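PDB 4E3X: delta-1-pyrroline-5-carboxylate dehydrogenase, mitochondrial from Mus musculus, which catalyses the NAD+-dependent oxidation of L-glutamate gamma-semialdehyde to glutamate, the second and last step of mitochondrial proline degradation. Local coordinates for residues P267-G270 with D271-S275; K292-W295 with R296-A299; Q300-D303 with R304-T307. One frame throughout, in Å; residues are numbered along the deposited sequence. Where two conformers were deposited one is given.

Interaction 1: P267-G270 with D271-S275; sequences PTFG and DTVTS
Val273 lays its CG1 methyl over a face of the Phe269 ring, one turn earlier on helix 266-274. The contact is a CH-pi one: Val273 CG1 stands 4.0 Å from the centroid of the Phe269 ring and 17° off its normal, displaced toward the rim. Phe269 holds CG anti to its own nitrogen (chi1 -177°), a setting that starts away from the following turn yet brings the far end of the ring back to the valine. Valine suits this place by being apolar and compact: its chi1 of -56° sets CG1 beside the backbone nitrogen and so toward the ring, and both methyls border Phe269 O.

On other sides of the helix two threonines turn back on the chain. Thr272 OG1 donates to Thr268 O at 2.8 Å, and Thr272 N reaches that same oxygen from the opposite face of its carbonyl plane. Thr274 repeats the pattern on Gly270 O, with OG1 at 2.7 Å and the amide nitrogen at 3.0 Å. Both hydroxyls thus spend their proton on a backbone oxygen that already has its helical bond. Ser275 OG, in contrast, donates to Asp271 O at 2.7 Å, while Ser275 N turns to Thr272 O, three residues back. The Asp271 carboxylate turns to Gln297. Pro267, in the first turn, has no N-H to leave without an acceptor.

Phe269 and Val273 pack on Ala205 of strand 203-207, in the parallel sheet of the Rossmann-type NAD-binding domain. Thr272 faces Leu102 and Asn103 of helix 99-118, and Thr274 rests on Gln297 and Val298 of helix 288-300.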
ATOM      1  N   PRO B 267      23.639  -5.054  -7.557  1.00  7.81           N
ATOM      2  CA  PRO B 267      23.693  -5.786  -6.287  1.00  9.03           C
ATOM      3  C   PRO B 267      24.305  -4.952  -5.159  1.00  8.50           C
ATOM      4  O   PRO B 267      23.807  -4.983  -4.040  1.00  9.66           O
ATOM      5  CB  PRO B 267      24.570  -6.990  -6.637  1.00 10.75           C
ATOM      6  CG  PRO B 267      24.232  -7.252  -8.084  1.00 11.61           C
ATOM      7  CD  PRO B 267      24.142  -5.865  -8.683  1.00  9.42           C
ATOM      8  N   THR B 268      25.350  -4.191  -5.461  1.00  8.49           N
ATOM      9  CA  THR B 268      25.988  -3.345  -4.465  1.00  8.53           C
ATOM     10  C   THR B 268      25.012  -2.302  -3.903  1.00  7.86           C
ATOM     11  O   THR B 268      24.944  -2.075  -2.687  1.00  8.00           O
ATOM     12  CB  THR B 268      27.213  -2.637  -5.058  1.00  9.84           C
ATOM     13  OG1 THR B 268      28.121  -3.613  -5.576  1.00 10.34           O
ATOM     14  CG2 THR B 268      27.933  -1.813  -3.998  1.00 10.92           C
ATOM     15  N   PHE B 269      24.259  -1.664  -4.791  1.00  7.02           N
ATOM     16  CA  PHE B 269      23.274  -0.671  -4.392  1.00  6.49           C
ATOM     17  C   PHE B 269      22.218  -1.311  -3.491  1.00  5.56           C
ATOM     18  O   PHE B 269      21.901  -0.784  -2.420  1.00  6.42           O
ATOM     19  CB  PHE B 269      22.625  -0.056  -5.636  1.00  7.31           C
ATOM     20  CG  PHE B 269      21.644   1.038  -5.325  1.00  7.04           C
ATOM     21  CD1 PHE B 269      22.085   2.324  -5.066  1.00  7.46           C
ATOM     22  CD2 PHE B 269      20.285   0.777  -5.277  1.00  6.92           C
ATOM     23  CE1 PHE B 269      21.185   3.330  -4.759  1.00  6.89           C
ATOM     24  CE2 PHE B 269      19.394   1.776  -4.985  1.00  7.13           C
ATOM     25  CZ  PHE B 269      19.840   3.051  -4.723  1.00  6.59           C
ATOM     26  N   GLY B 270      21.688  -2.454  -3.915  1.00  6.17           N
ATOM     27  CA  GLY B 270      20.676  -3.143  -3.134  1.00  7.46           C
ATOM     28  C   GLY B 270      21.191  -3.555  -1.765  1.00  7.27           C
ATOM     29  O   GLY B 270      20.502  -3.378  -0.762  1.00  8.22           O
ATOM     30  N   ASP B 271      22.413  -4.087  -1.720  1.00  7.44           N
ATOM     31  CA  ASP B 271      23.035  -4.498  -0.459  1.00  7.52           C
ATOM     32  C   ASP B 271      23.132  -3.310   0.490  1.00  6.87           C
ATOM     33  O   ASP B 271      22.843  -3.419   1.687  1.00  9.22           O
ATOM     34  CB  ASP B 271      24.459  -5.035  -0.668  1.00  9.09           C
ATOM     35  CG  ASP B 271      24.510  -6.351  -1.423  1.00 10.38           C
ATOM     36  OD1 ASP B 271      23.456  -6.965  -1.700  1.00 11.51           O
ATOM     37  OD2 ASP B 271      25.645  -6.780  -1.723  1.00 12.88           O
ATOM     38  N   THR B 272      23.581  -2.178  -0.042  1.00  6.90           N
ATOM     39  CA  THR B 272      23.803  -1.004   0.793  1.00  6.50           C
ATOM     40  C   THR B 272      22.489  -0.440   1.336  1.00  6.99           C
ATOM     41  O   THR B 272      22.350  -0.212   2.545  1.00  6.97           O
ATOM     42  CB  THR B 272      24.559   0.094   0.039  1.00  7.67           C
ATOM     43  OG1 THR B 272      25.769  -0.441  -0.504  1.00  9.98           O
ATOM     44  CG2 THR B 272      24.886   1.248   0.985  1.00  8.65           C
ATOM     45  N   VAL B 273      21.505  -0.225   0.466  1.00  6.74           N
ATOM     46  CA  VAL B 273      20.274   0.388   0.955  1.00  6.88           C
ATOM     47  C   VAL B 273      19.500  -0.527   1.913  1.00  6.81           C
ATOM     48  O   VAL B 273      18.913  -0.046   2.888  1.00  8.00           O
ATOM     49  CB  VAL B 273      19.369   0.953  -0.177  1.00  6.32           C
ATOM     50  CG1 VAL B 273      20.145   1.960  -1.031  1.00  6.46           C
ATOM     51  CG2 VAL B 273      18.784  -0.159  -1.029  1.00  7.11           C
ATOM     52  N   THR B 274      19.513  -1.838   1.665  1.00  6.50           N
ATOM     53  CA  THR B 274      18.810  -2.773   2.545  1.00  6.99           C
ATOM     54  C   THR B 274      19.562  -3.045   3.843  1.00  8.09           C
ATOM     55  O   THR B 274      19.029  -3.689   4.732  1.00  9.57           O
ATOM     56  CB  THR B 274      18.464  -4.106   1.837  1.00  7.70           C
ATOM     57  OG1 THR B 274      19.672  -4.765   1.420  1.00  8.00           O
ATOM     58  CG2 THR B 274      17.542  -3.860   0.637  1.00  8.87           C
ATOM     59  N   SER B 275      20.785  -2.535   3.948  1.00  8.40           N
ATOM     60  CA  SER B 275      21.567  -2.645   5.177  1.00  9.03           C
ATOM     61  C   SER B 275      21.400  -1.434   6.084  1.00  8.84           C
ATOM     62  O   SER B 275      21.927  -1.431   7.200  1.00 10.12           O
ATOM     63  CB  SER B 275      23.054  -2.829   4.868  1.00 11.99           C
ATOM     64  OG  SER B 275      23.292  -4.100   4.303  1.00 14.60           O
TER

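Interaction 2: K292-W295 with R296-A299; sequences KHLW and RQVA. With PRO (proline), chain C.
Lys292 and Arg296 run side by side and point the same way, one helical turn apart. Their charged ends, Lys292 NZ and Arg296 NH1, come to 4.5 Å in one of two arginine conformers, gathered round a shared anion: Asp303 OD1 of the second subunit makes a salt bridge with each. A bend at chi3 (-49°) turns Lys292 NZ to a bound proline, whose carboxylate O accepts from it at 2.8 Å. His293 offers a ring face to Gln297, whose CG sits 4.2 Å from the imidazole centroid in a CH-pi contact. The glutamine amide, whose NE2 has Asp271 as partner, passes beyond the rim beside His293 NE2, Gln297 CD lying 3.4 Å from it, the two planes 31° apart. Leu294 is buried against Phe284 of strand 279-285; its CD2 lies 3.8 Å from Gln297 OE1, and its carbonyl takes the Val298 N-H. Trp295 O accepts from Ala299 N at 3.1 Å, and the broad indole suits a boundary position, packing on Leu311 of its own chain and Pro309 of the second subunit. Helix 288-300 is the crossover of a beta-alpha-beta unit between parallel strands 279-285 and 310-314, typical of the Rossmann-type fold, with one flank given to the dimer interface.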
ATOM      1  N   LYS B 292      12.348  -9.643  -6.286  1.00  7.68           N
ATOM      2  CA  LYS B 292      12.249 -10.659  -5.243  1.00  7.47           C
ATOM      3  C   LYS B 292      13.474 -10.659  -4.332  1.00  7.50           C
ATOM      4  O   LYS B 292      13.352 -10.822  -3.120  1.00  8.72           O
ATOM      5  CB  LYS B 292      12.071 -12.044  -5.857  1.00  9.51           C
ATOM      6  CG  LYS B 292      10.709 -12.254  -6.508  1.00 11.50           C
ATOM      7  CD  LYS B 292      10.384 -13.733  -6.733  1.00 16.53           C
ATOM      8  CE  LYS B 292      11.519 -14.469  -7.389  1.00 17.85           C
ATOM      9  NZ  LYS B 292      11.101 -15.840  -7.803  1.00 16.21           N
ATOM     10  N   HIS B 293      14.652 -10.485  -4.922  1.00  8.07           N
ATOM     11  CA  HIS B 293      15.886 -10.462  -4.150  1.00  8.04           C
ATOM     12  C   HIS B 293      15.873  -9.302  -3.149  1.00  7.59           C
ATOM     13  O   HIS B 293      16.183  -9.481  -1.972  1.00  7.94           O
ATOM     14  CB  HIS B 293      17.081 -10.342  -5.096  1.00  9.92           C
ATOM     15  CG  HIS B 293      18.401 -10.273  -4.400  1.00 13.15           C
ATOM     16  ND1 HIS B 293      18.909 -11.325  -3.672  1.00 16.56           N
ATOM     17  CD2 HIS B 293      19.317  -9.279  -4.320  1.00 13.89           C
ATOM     18  CE1 HIS B 293      20.086 -10.985  -3.178  1.00 17.07           C
ATOM     19  NE2 HIS B 293      20.360  -9.752  -3.563  1.00 15.83           N
ATOM     20  N   LEU B 294      15.491  -8.117  -3.620  1.00  6.80           N
ATOM     21  CA  LEU B 294      15.386  -6.958  -2.728  1.00  6.25           C
ATOM     22  C   LEU B 294      14.372  -7.198  -1.609  1.00  6.70           C
ATOM     23  O   LEU B 294      14.608  -6.844  -0.450  1.00  7.13           O
ATOM     24  CB  LEU B 294      15.021  -5.707  -3.526  1.00  6.76           C
ATOM     25  CG  LEU B 294      16.122  -5.210  -4.459  1.00  7.74           C
ATOM     26  CD1 LEU B 294      15.547  -4.250  -5.479  1.00  8.70           C
ATOM     27  CD2 LEU B 294      17.259  -4.553  -3.675  1.00  9.55           C
ATOM     28  N   TRP B 295      13.240  -7.795  -1.962  1.00  6.64           N
ATOM     29  CA  TRP B 295      12.214  -8.129  -0.987  1.00  7.17           C
ATOM     30  C   TRP B 295      12.778  -9.047   0.096  1.00  7.03           C
ATOM     31  O   TRP B 295      12.527  -8.846   1.290  1.00  7.32           O
ATOM     32  CB  TRP B 295      11.046  -8.770  -1.729  1.00  6.88           C
ATOM     33  CG  TRP B 295       9.810  -9.108  -0.942  1.00  7.82           C
ATOM     34  CD1 TRP B 295       9.709  -9.930   0.149  1.00  9.11           C
ATOM     35  CD2 TRP B 295       8.479  -8.706  -1.266  1.00  7.19           C
ATOM     36  NE1 TRP B 295       8.392 -10.038   0.536  1.00  7.89           N
ATOM     37  CE2 TRP B 295       7.618  -9.295  -0.313  1.00  6.46           C
ATOM     38  CE3 TRP B 295       7.929  -7.895  -2.266  1.00  8.44           C
ATOM     39  CZ2 TRP B 295       6.237  -9.094  -0.332  1.00  8.57           C
ATOM     40  CZ3 TRP B 295       6.563  -7.691  -2.281  1.00  9.35           C
ATOM     41  CH2 TRP B 295       5.730  -8.293  -1.318  1.00  9.52           C
ATOM     42  N   ARG B 296      13.546 -10.047  -0.313  1.00  7.20           N
ATOM     43  CA  ARG B 296      14.149 -10.988   0.625  0.60  8.24           C
ATOM     44  C   ARG B 296      15.257 -10.344   1.472  1.00  7.79           C
ATOM     45  O   ARG B 296      15.439 -10.687   2.637  1.00  8.50           O
ATOM     46  CB  ARG B 296      14.648 -12.238  -0.117  0.60 10.11           C
ATOM     47  CG  ARG B 296      13.505 -13.158  -0.602  0.60 12.68           C
ATOM     48  CD  ARG B 296      14.013 -14.365  -1.400  0.60 14.01           C
ATOM     49  NE  ARG B 296      13.084 -15.502  -1.366  0.60 15.56           N
ATOM     50  CZ  ARG B 296      12.543 -16.091  -2.434  0.60 16.64           C
ATOM     51  NH1 ARG B 296      12.811 -15.664  -3.657  0.60 14.73           N
ATOM     52  NH2 ARG B 296      11.719 -17.122  -2.274  0.60 18.18           N
ATOM     53  N   GLN B 297      15.999  -9.409   0.885  1.00  7.62           N
ATOM     54  CA  GLN B 297      17.004  -8.689   1.664  1.00  8.05           C
ATOM     55  C   GLN B 297      16.365  -7.848   2.764  1.00  7.82           C
ATOM     56  O   GLN B 297      16.861  -7.787   3.888  1.00  8.10           O
ATOM     57  CB  GLN B 297      17.866  -7.807   0.772  1.00  8.47           C
ATOM     58  CG  GLN B 297      18.826  -8.615  -0.078  1.00  9.19           C
ATOM     59  CD  GLN B 297      19.821  -7.754  -0.825  1.00 10.01           C
ATOM     60  OE1 GLN B 297      19.436  -6.897  -1.616  1.00 11.34           O
ATOM     61  NE2 GLN B 297      21.110  -7.982  -0.581  1.00 11.81           N
ATOM     62  N   VAL B 298      15.248  -7.206   2.448  1.00  7.20           N
ATOM     63  CA  VAL B 298      14.531  -6.449   3.462  1.00  6.80           C
ATOM     64  C   VAL B 298      14.015  -7.377   4.567  1.00  7.76           C
ATOM     65  O   VAL B 298      14.149  -7.085   5.753  1.00  8.02           O
ATOM     66  CB  VAL B 298      13.386  -5.644   2.836  1.00  6.94           C
ATOM     67  CG1 VAL B 298      12.455  -5.112   3.913  1.00  8.88           C
ATOM     68  CG2 VAL B 298      13.956  -4.504   1.999  1.00  8.52           C
ATOM     69  N   ALA B 299      13.462  -8.522   4.185  1.00  7.53           N
ATOM     70  CA  ALA B 299      12.979  -9.469   5.181  1.00  7.78           C
ATOM     71  C   ALA B 299      14.115  -9.970   6.079  1.00  8.76           C
ATOM     72  O   ALA B 299      13.953 -10.069   7.296  1.00  9.73           O
ATOM     73  CB  ALA B 299      12.288 -10.621   4.517  1.00  8.59           C
TER
HETATM   74  N   PRO C 601       5.970 -15.301  -7.019  1.00 11.75           N
HETATM   75  CA  PRO C 601       6.009 -15.324  -8.484  1.00 14.17           C
HETATM   76  C   PRO C 601       7.419 -15.607  -8.961  1.00 15.20           C
HETATM   77  O   PRO C 601       8.324 -15.677  -8.130  1.00 14.01           O
HETATM   78  CB  PRO C 601       5.605 -13.896  -8.867  1.00 15.15           C
HETATM   79  CG  PRO C 601       4.934 -13.335  -7.645  1.00 15.22           C
HETATM   80  CD  PRO C 601       5.664 -13.953  -6.506  1.00 13.35           C
HETATM   81  OXT PRO C 601       7.674 -15.777 -10.157  1.00 18.04           O

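Interaction 3: Q300-D303 with R304-T307; sequences QNLD and RFRT. With PRO (proline), chain I.
The amide of Asn301 lies flat on the guanidinium of Arg304, the two planes only 16° apart, with Asn301 ND2 3.7 Å above the centre of the Arg304 group. The stack sits on a beta-turn, with Leu302 and Asp303 at its corners, where the Rossmann-type beta-alpha-beta crossover leaves helix 288-300 on its way to strand 310-314. One bond closes the turn: Arg304 N donates to Asn301 O at 3.0 Å, approaching from well above the carbonyl plane, 41° out of it. Arg304 sets CG between its nitrogen and carbonyl carbon (chi1 82°) and bends again at chi3, folding the long chain back alongside Asn301. Stacking leaves the N-H groups at the rims of both planes available: Asn301 ND2 donates to Thr274 O and Arg304 NH1 to Ser275 O, two carbonyls near the C-terminal end of helix 266-274, where a positive charge would be expected to be favourable.

The Phe305 ring lies beneath Asn301 O, which stands over one of its faces, 3.3 Å from Phe305 CE2; Asn301 CB is 3.8 Å from Phe305 CZ. The Leu302 side chain crosses the ring at about a right angle, Leu302 CD1 being 4.2 Å from Phe305 CD2. Replacing Phe305 by an alanine would probably open a gap beneath the turn, leaving Leu302 and the nearby Val298 without their aromatic partner.

Asp303 instead serves the second subunit, as the partner of its basic pair. The backbone of the loop receives a bound proline molecule: the ligand nitrogen donates to Leu302 O at 2.8 Å and lies 2.7 Å from Phe305 O.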
ATOM      1  N   GLN B 300      15.265 -10.274   5.481  1.00  8.95           N
ATOM      2  CA  GLN B 300      16.426 -10.742   6.232  1.00 10.74           C
ATOM      3  C   GLN B 300      16.836  -9.719   7.278  1.00 10.46           C
ATOM      4  O   GLN B 300      17.188 -10.075   8.402  1.00 11.29           O
ATOM      5  CB  GLN B 300      17.594 -11.016   5.277  1.00 13.45           C
ATOM      6  CG  GLN B 300      18.902 -11.429   5.953  1.00 18.52           C
ATOM      7  CD  GLN B 300      20.072 -11.510   4.978  1.00 22.70           C
ATOM      8  OE1 GLN B 300      20.112 -10.800   3.970  1.00 25.18           O
ATOM      9  NE2 GLN B 300      21.032 -12.378   5.277  1.00 24.65           N
ATOM     10  N   ASN B 301      16.792  -8.447   6.897  1.00  9.87           N
ATOM     11  CA  ASN B 301      17.247  -7.371   7.770  1.00  9.31           C
ATOM     12  C   ASN B 301      16.132  -6.687   8.554  1.00  8.78           C
ATOM     13  O   ASN B 301      16.325  -5.601   9.095  1.00  9.90           O
ATOM     14  CB  ASN B 301      18.050  -6.345   6.975  1.00 10.86           C
ATOM     15  CG  ASN B 301      19.429  -6.847   6.618  1.00 14.43           C
ATOM     16  OD1 ASN B 301      19.876  -7.888   7.113  1.00 16.71           O
ATOM     17  ND2 ASN B 301      20.122  -6.107   5.762  1.00 15.28           N
ATOM     18  N   LEU B 302      14.980  -7.342   8.644  1.00  9.21           N
ATOM     19  CA  LEU B 302      13.787  -6.701   9.192  1.00 10.43           C
ATOM     20  C   LEU B 302      13.969  -6.176  10.619  1.00 11.22           C
ATOM     21  O   LEU B 302      13.364  -5.172  10.985  1.00 11.95           O
ATOM     22  CB  LEU B 302      12.586  -7.647   9.108  1.00 11.25           C
ATOM     23  CG  LEU B 302      11.197  -7.013   9.184  1.00 13.28           C
ATOM     24  CD1 LEU B 302      11.036  -5.952   8.103  1.00 13.60           C
ATOM     25  CD2 LEU B 302      10.126  -8.080   9.056  1.00 14.06           C
ATOM     26  N   ASP B 303      14.808  -6.841  11.414  1.00 10.98           N
ATOM     27  CA  ASP B 303      15.050  -6.412  12.797  1.00 11.74           C
ATOM     28  C   ASP B 303      15.630  -5.003  12.885  1.00 11.62           C
ATOM     29  O   ASP B 303      15.324  -4.262  13.815  1.00 13.58           O
ATOM     30  CB  ASP B 303      16.035  -7.340  13.519  1.00 14.49           C
ATOM     31  CG  ASP B 303      15.522  -8.758  13.686  1.00 19.44           C
ATOM     32  OD1 ASP B 303      14.312  -8.998  13.549  1.00 20.39           O
ATOM     33  OD2 ASP B 303      16.354  -9.640  13.984  1.00 23.71           O
ATOM     34  N   ARG B 304      16.489  -4.638  11.941  1.00 10.89           N
ATOM     35  CA  ARG B 304      17.244  -3.396  12.084  1.00 10.75           C
ATOM     36  C   ARG B 304      16.470  -2.139  11.693  1.00  9.60           C
ATOM     37  O   ARG B 304      16.780  -1.051  12.171  1.00 11.20           O
ATOM     38  CB  ARG B 304      18.558  -3.451  11.298  1.00 12.16           C
ATOM     39  CG  ARG B 304      18.418  -3.134   9.810  1.00 13.21           C
ATOM     40  CD  ARG B 304      19.763  -3.261   9.105  1.00 14.67           C
ATOM     41  NE  ARG B 304      20.349  -4.583   9.307  1.00 14.74           N
ATOM     42  CZ  ARG B 304      21.591  -4.911   8.964  1.00 16.40           C
ATOM     43  NH1 ARG B 304      22.387  -4.016   8.395  1.00 15.80           N
ATOM     44  NH2 ARG B 304      22.037  -6.139   9.189  1.00 18.46           N
ATOM     45  N   PHE B 305      15.470  -2.270  10.826  1.00  8.16           N
ATOM     46  CA  PHE B 305      14.796  -1.075  10.319  1.00  8.08           C
ATOM     47  C   PHE B 305      13.986  -0.374  11.398  1.00  7.65           C
ATOM     48  O   PHE B 305      13.331  -1.009  12.222  1.00  9.03           O
ATOM     49  CB  PHE B 305      13.897  -1.392   9.122  1.00  7.69           C
ATOM     50  CG  PHE B 305      14.612  -2.071   7.996  1.00  6.78           C
ATOM     51  CD1 PHE B 305      15.636  -1.430   7.310  1.00  6.59           C
ATOM     52  CD2 PHE B 305      14.241  -3.346   7.602  1.00  7.81           C
ATOM     53  CE1 PHE B 305      16.299  -2.071   6.271  1.00  6.91           C
ATOM     54  CE2 PHE B 305      14.897  -3.986   6.562  1.00  8.18           C
ATOM     55  CZ  PHE B 305      15.928  -3.348   5.897  1.00  6.88           C
ATOM     56  N   ARG B 306      14.021   0.949  11.378  1.00  8.18           N
ATOM     57  CA  ARG B 306      13.205   1.726  12.299  1.00  8.47           C
ATOM     58  C   ARG B 306      11.702   1.583  12.018  1.00  7.64           C
ATOM     59  O   ARG B 306      10.882   1.676  12.943  1.00  7.99           O
ATOM     60  CB  ARG B 306      13.665   3.179  12.298  1.00 10.53           C
ATOM     61  CG  ARG B 306      15.051   3.314  12.897  1.00 15.28           C
ATOM     62  CD  ARG B 306      15.477   4.748  13.121  1.00 19.67           C
ATOM     63  NE  ARG B 306      16.784   4.786  13.769  1.00 22.81           N
ATOM     64  CZ  ARG B 306      17.357   5.888  14.238  1.00 25.25           C
ATOM     65  NH1 ARG B 306      16.736   7.056  14.137  1.00 26.32           N
ATOM     66  NH2 ARG B 306      18.550   5.821  14.815  1.00 25.94           N
ATOM     67  N   THR B 307      11.329   1.345  10.761  1.00  7.94           N
ATOM     68  CA  THR B 307       9.940   1.006  10.473  1.00  8.13           C
ATOM     69  C   THR B 307       9.894  -0.094   9.419  1.00  8.07           C
ATOM     70  O   THR B 307      10.930  -0.649   9.049  1.00 10.50           O
ATOM     71  CB  THR B 307       9.099   2.236  10.055  1.00  9.22           C
ATOM     72  OG1 THR B 307       7.705   1.892  10.062  1.00  9.85           O
ATOM     73  CG2 THR B 307       9.501   2.752   8.676  1.00 11.34           C
TER
HETATM   74  N   PRO I 601      12.071  -3.375  12.676  1.00 11.73           N
HETATM   75  CA  PRO I 601      11.661  -3.076  14.048  1.00 13.42           C
HETATM   76  C   PRO I 601      11.764  -4.328  14.895  1.00 15.82           C
HETATM   77  O   PRO I 601      12.066  -5.395  14.366  1.00 14.82           O
HETATM   78  CB  PRO I 601      10.194  -2.663  13.888  1.00 15.03           C
HETATM   79  CG  PRO I 601      10.044  -2.276  12.469  1.00 14.25           C
HETATM   80  CD  PRO I 601      10.948  -3.212  11.738  1.00 12.77           C
HETATM   81  OXT PRO I 601      11.547  -4.297  16.106  1.00 19.31           O

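Overall arrangement
The three contacts form one connected patch of the NAD-binding domain. Interactions 1 and 2, their centres about 10 Å apart, lie on helices 266-274 and 288-300, which join where Asp271 OD1 meets Gln297 NE2 at 2.8 Å; because Gly270 has no side chain, Leu294 CD2 comes to 3.7 Å from Gly270 CA. Interaction 3 closes against interaction 1 through Asn301 ND2 to Thr274 O, 2.8 Å, and follows interaction 2 directly in the chain. Across the dimer, interaction 2 of one subunit faces interaction 3 of the other, a proline bound between them. Phe269 and Lys292 lie about 4 Å, between nearest side-chain atoms, from NAD+-site residues Lys233 and Val288 respectively; interaction 3 is away from the catalytic centre.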